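Local coordinates for ABC transporter, substrate-binding protein (Clostridium perfringens, PDB 4EDP), which probably binds a solute outside the cell membrane and hands it to the membrane-embedded part of an ABC transporter for import, at residues K167-D172 against G229-A234; D88-A93 against N268-S273. All coordinates share one frame; numbering follows the deposited sequence.

Contact 1: residues K167-D172 against G229-A234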
# COMPACT_ATOMS: atom_id res chain seq x y z
N LYS A 167 7.60 -0.29 24.62
CA LYS A 167 6.70 0.85 24.28
C LYS A 167 6.31 1.02 22.81
O LYS A 167 5.62 1.98 22.49
CB LYS A 167 7.32 2.15 24.79
CG LYS A 167 7.29 2.33 26.28
CD LYS A 167 7.91 3.65 26.67
CE LYS A 167 7.46 4.09 28.07
NZ LYS A 167 7.71 3.06 29.10
N ILE A 168 6.75 0.14 21.91
CA ILE A 168 6.36 0.30 20.50
C ILE A 168 5.67 -0.91 19.89
O ILE A 168 5.79 -2.03 20.38
CB ILE A 168 7.57 0.69 19.56
CG1 ILE A 168 8.43 -0.50 19.16
CG2 ILE A 168 8.44 1.82 20.19
CD1 ILE A 168 9.55 -0.12 18.16
N ALA A 169 4.90 -0.64 18.84
CA ALA A 169 4.26 -1.69 18.05
C ALA A 169 4.71 -1.50 16.59
O ALA A 169 4.82 -0.36 16.12
CB ALA A 169 2.73 -1.64 18.15
N ILE A 170 4.96 -2.61 15.91
CA ILE A 170 5.38 -2.60 14.52
C ILE A 170 4.50 -3.59 13.73
O ILE A 170 3.97 -4.56 14.29
CB ILE A 170 6.89 -2.93 14.35
CG1 ILE A 170 7.20 -4.36 14.77
CG2 ILE A 170 7.75 -1.91 15.17
CD1 ILE A 170 8.70 -4.77 14.70
N PRO A 171 4.32 -3.34 12.44
CA PRO A 171 3.51 -4.23 11.63
C PRO A 171 4.19 -5.57 11.42
O PRO A 171 5.42 -5.64 11.26
CB PRO A 171 3.40 -3.48 10.29
CG PRO A 171 4.62 -2.68 10.23
CD PRO A 171 4.84 -2.21 11.65
N ASP A 172 3.40 -6.64 11.40
CA ASP A 172 3.95 -7.96 11.21
C ASP A 172 4.42 -8.12 9.77
O ASP A 172 3.94 -7.42 8.85
CB ASP A 172 2.93 -9.04 11.53
CG ASP A 172 3.55 -10.42 11.58
OD1 ASP A 172 4.52 -10.60 12.33
OD2 ASP A 172 3.06 -11.30 10.84
N GLY A 229 -2.49 2.92 27.08
CA GLY A 229 -1.12 3.29 27.46
C GLY A 229 -0.12 2.16 27.33
O GLY A 229 0.96 2.23 27.91
N GLU A 230 -0.46 1.13 26.56
CA GLU A 230 0.44 -0.02 26.36
C GLU A 230 1.63 0.31 25.46
O GLU A 230 2.65 -0.40 25.50
CB GLU A 230 -0.29 -1.18 25.70
CG GLU A 230 -1.46 -1.75 26.47
CD GLU A 230 -2.13 -2.89 25.71
OE1 GLU A 230 -1.41 -3.70 25.08
OE2 GLU A 230 -3.37 -2.97 25.74
N ILE A 231 1.47 1.31 24.60
CA ILE A 231 2.52 1.76 23.70
C ILE A 231 2.50 3.28 23.65
O ILE A 231 1.47 3.92 23.92
CB ILE A 231 2.40 1.18 22.26
CG1 ILE A 231 1.05 1.56 21.62
CG2 ILE A 231 2.58 -0.35 22.25
CD1 ILE A 231 0.84 1.04 20.19
N VAL A 232 3.66 3.84 23.33
CA VAL A 232 3.90 5.27 23.15
C VAL A 232 4.08 5.57 21.66
O VAL A 232 3.88 6.70 21.22
CB VAL A 232 5.20 5.68 23.86
CG1 VAL A 232 5.73 6.99 23.35
CG2 VAL A 232 4.97 5.70 25.38
N ALA A 233 4.49 4.56 20.89
CA ALA A 233 4.72 4.74 19.45
C ALA A 233 4.41 3.51 18.62
O ALA A 233 4.52 2.37 19.10
CB ALA A 233 6.19 5.14 19.19
N ALA A 234 4.01 3.73 17.37
CA ALA A 234 3.78 2.62 16.44
C ALA A 234 4.11 3.01 15.01
O ALA A 234 3.86 4.15 14.59
CB ALA A 234 2.31 2.12 16.51

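Contact 2: residues D88-A93 against N268-S273. With ACT (acetate ion), chain E; ACT (acetate ion), chain H.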
# COMPACT_ATOMS: atom_id res chain seq x y z
N ASP A 88 -11.37 -9.58 -17.01
CA ASP A 88 -10.75 -8.64 -17.95
C ASP A 88 -9.69 -7.77 -17.24
O ASP A 88 -8.57 -7.58 -17.73
CB ASP A 88 -11.82 -7.76 -18.58
CG ASP A 88 -12.77 -8.55 -19.49
OD1 ASP A 88 -12.26 -9.23 -20.41
OD2 ASP A 88 -14.01 -8.46 -19.31
N ILE A 89 -10.07 -7.21 -16.11
CA ILE A 89 -9.11 -6.41 -15.36
C ILE A 89 -9.11 -6.80 -13.90
O ILE A 89 -10.15 -7.18 -13.35
CB ILE A 89 -9.30 -4.91 -15.50
CG1 ILE A 89 -10.61 -4.46 -14.93
CG2 ILE A 89 -9.14 -4.46 -16.97
CD1 ILE A 89 -10.60 -2.99 -14.67
N THR A 90 -7.94 -6.68 -13.28
CA THR A 90 -7.74 -7.10 -11.92
C THR A 90 -7.11 -6.04 -11.02
O THR A 90 -6.03 -5.50 -11.32
CB THR A 90 -6.81 -8.33 -11.92
OG1 THR A 90 -7.42 -9.40 -12.68
CG2 THR A 90 -6.51 -8.81 -10.50
N TYR A 91 -7.81 -5.75 -9.93
CA TYR A 91 -7.33 -4.81 -8.90
C TYR A 91 -6.65 -5.63 -7.79
O TYR A 91 -7.25 -6.56 -7.24
CB TYR A 91 -8.50 -4.06 -8.25
CG TYR A 91 -9.11 -2.87 -8.96
CD1 TYR A 91 -9.99 -3.02 -10.02
CD2 TYR A 91 -8.88 -1.58 -8.49
CE1 TYR A 91 -10.58 -1.91 -10.63
CE2 TYR A 91 -9.46 -0.48 -9.09
CZ TYR A 91 -10.31 -0.65 -10.16
OH TYR A 91 -10.90 0.44 -10.74
N LEU A 92 -5.40 -5.31 -7.46
CA LEU A 92 -4.66 -5.98 -6.39
C LEU A 92 -3.67 -5.04 -5.73
O LEU A 92 -3.26 -4.03 -6.31
CB LEU A 92 -3.83 -7.17 -6.92
CG LEU A 92 -4.54 -8.42 -7.50
CD1 LEU A 92 -3.57 -9.29 -8.31
CD2 LEU A 92 -5.20 -9.19 -6.36
N ALA A 93 -3.29 -5.38 -4.50
CA ALA A 93 -2.20 -4.69 -3.84
C ALA A 93 -0.97 -5.06 -4.70
O ALA A 93 -0.90 -6.17 -5.25
CB ALA A 93 -2.02 -5.19 -2.41
N ASN A 268 -4.36 -4.33 -13.43
CA ASN A 268 -3.77 -5.08 -14.54
C ASN A 268 -4.81 -5.60 -15.52
O ASN A 268 -6.00 -5.79 -15.17
CB ASN A 268 -3.01 -6.28 -13.97
CG ASN A 268 -1.63 -5.92 -13.54
OD1 ASN A 268 -0.72 -5.88 -14.37
ND2 ASN A 268 -1.45 -5.68 -12.23
N ILE A 269 -4.37 -5.82 -16.75
CA ILE A 269 -5.22 -6.41 -17.77
C ILE A 269 -4.88 -7.89 -17.86
O ILE A 269 -3.72 -8.27 -18.04
CB ILE A 269 -5.02 -5.77 -19.17
CG1 ILE A 269 -5.41 -4.29 -19.14
CG2 ILE A 269 -5.86 -6.51 -20.21
CD1 ILE A 269 -5.29 -3.57 -20.51
N ASN A 270 -5.88 -8.75 -17.70
CA ASN A 270 -5.65 -10.19 -17.78
C ASN A 270 -5.31 -10.63 -19.20
O ASN A 270 -5.93 -10.21 -20.16
CB ASN A 270 -6.82 -10.98 -17.22
CG ASN A 270 -7.04 -10.71 -15.78
OD1 ASN A 270 -7.27 -9.57 -15.38
ND2 ASN A 270 -6.98 -11.77 -14.96
N LYS A 271 -4.30 -11.46 -19.30
CA LYS A 271 -3.81 -11.94 -20.57
C LYS A 271 -4.88 -12.69 -21.37
O LYS A 271 -4.90 -12.61 -22.61
CB LYS A 271 -2.57 -12.80 -20.33
CG LYS A 271 -1.84 -13.24 -21.57
CD LYS A 271 -0.52 -13.92 -21.21
CE LYS A 271 0.46 -12.96 -20.56
NZ LYS A 271 1.75 -13.63 -20.20
N ASN A 272 -5.80 -13.35 -20.68
CA ASN A 272 -6.85 -14.12 -21.35
C ASN A 272 -8.07 -13.25 -21.73
O ASN A 272 -9.02 -13.74 -22.35
CB ASN A 272 -7.28 -15.30 -20.44
CG ASN A 272 -8.08 -16.36 -21.18
OD1 ASN A 272 -7.80 -16.69 -22.33
ND2 ASN A 272 -9.07 -16.94 -20.50
N SER A 273 -8.05 -11.97 -21.38
CA SER A 273 -9.15 -11.07 -21.71
C SER A 273 -9.45 -11.00 -23.20
O SER A 273 -8.55 -10.98 -24.03
CB SER A 273 -8.86 -9.65 -21.24
OG SER A 273 -9.90 -8.78 -21.62
C ACT E . -10.67 2.98 -8.27
O ACT E . -10.58 2.75 -9.50
OXT ACT E . -10.16 4.06 -7.86
CH3 ACT E . -11.36 2.05 -7.31
C ACT H . 4.97 -12.31 -18.50
O ACT H . 4.71 -11.21 -19.03
OXT ACT H . 4.46 -13.30 -19.06
CH3 ACT H . 5.85 -12.44 -17.28
O HOH W 1 -3.42 -5.64 -10.18

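Contact 1: residues K167-D172 against G229-A234
Lys-167 and the Val-232/Ala-233 pair meet through a single shared acceptor. The carbonyl O of Lys-167 takes two N-H groups, with Val-232 N 2.8 Å from Lys-167 O and Ala-233 N 3.2 Å from Lys-167 O. The second donor lies nearly in line with the C=O, whereas Val-232 N comes in at a more bent angle, 146° at the oxygen, tilted slightly from the carbonyl plane. Two successive donors can converge in this way because Val-232 has a near-helical backbone (phi -107°, psi -24°), an arrangement resembling a classic beta bulge, here just ahead of a parallel strand. Beyond it the pairing is regular: Ala-169 N donates to Ala-233 O at 3.0 Å, in the carbonyl plane, and Ile-168 CA adds a CA-H contact to the same oxygen at 3.1 Å. Ala-169 goes on to a backbone bond with Val-235, while Ile-168 makes its own with Val-213 of the neighbouring strand and with Asn-211 just before it. Strand 168-171 is thus flanked by two parallel partners, 212-216 and 233-237, which are themselves joined by a beta-alpha-beta crossover through helix 219-227. A Schellman motif with Gly-229 at positive phi ends that helix. Apolar side chains add to the backbone bonds. Ile-231 reaches forward with CD1 to Ala-169 CB at 3.9 Å and rests CG2 beside the Ile-168 carbonyl carbon; on the same face Ala-169 CB meets Ala-234 CB at 4.1 Å. Across the sheet, Ile-168 CG2 touches Ala-233 CB. Lys-167 runs alongside Val-232, its aliphatic CD 3.8 Å from Val-232 CG2, before its end bends away.

Contact 2: residues D88-A93 against N268-S273
The Asp-88 carboxylate receives Ser-273 OG on the anti side of OD1, 2.7 Å away and 22° out of the carboxylate plane. Ser-273 OG stands opposite its own backbone N (chi1 177°), which carries the hydroxyl to the acid. Asn-275 ND2 also binds OD1, and Val-38 N holds OD2, fixing the carboxylate's rotation. At the edge of the Tyr-91 ring, in its plane, an acetate probably left from crystallisation accepts a 2.6 Å bond from Tyr-91 OH to its O; Tyr-136 meets the ring edge-to-face. The Asn-268 amide is held at both ends, OD1 by Gly-133 N and ND2 by a water that also donates to Thr-90 O.

Antiparallel pairing joins the backbones. Thr-90 and Asn-268 form a hydrogen-bonded pair, with both N-to-O distances, Thr-90 N to Asn-268 O and Asn-268 N to Thr-90 O, at 2.9 Å. Asn-270 N then reaches Asp-88 O, and a type I turn brings the chain round to Ser-273. Strand 89-93 lies between 37-41 and 262-269, with Ile-89 and Ile-269 against helix 276-286 and Thr-90 and Asn-270 against Met-79 of helix 72-81.

How the contacts relate
The two contacts lie on opposite sides of the chain's centre, with centres 37 Å apart and nearest atoms about 13 Å apart. Along the chain, contact 2 opens with 88-93, contact 1 then forms entirely from 167-172 and 229-234, and 268-273 returns to complete contact 2. Strand pairing links both into one branched mixed sheet: strand 135-145 pairs with 233-237 near contact 1 and with 262-269, which leads into contact 2. This out-and-back path is consistent with the two-lobed architecture of periplasmic-binding-type proteins, in which crossing strands connect the lobes and solute is bound between them. Contact 1 would then lie within one lobe, and contact 2 would join the returning chain to the other.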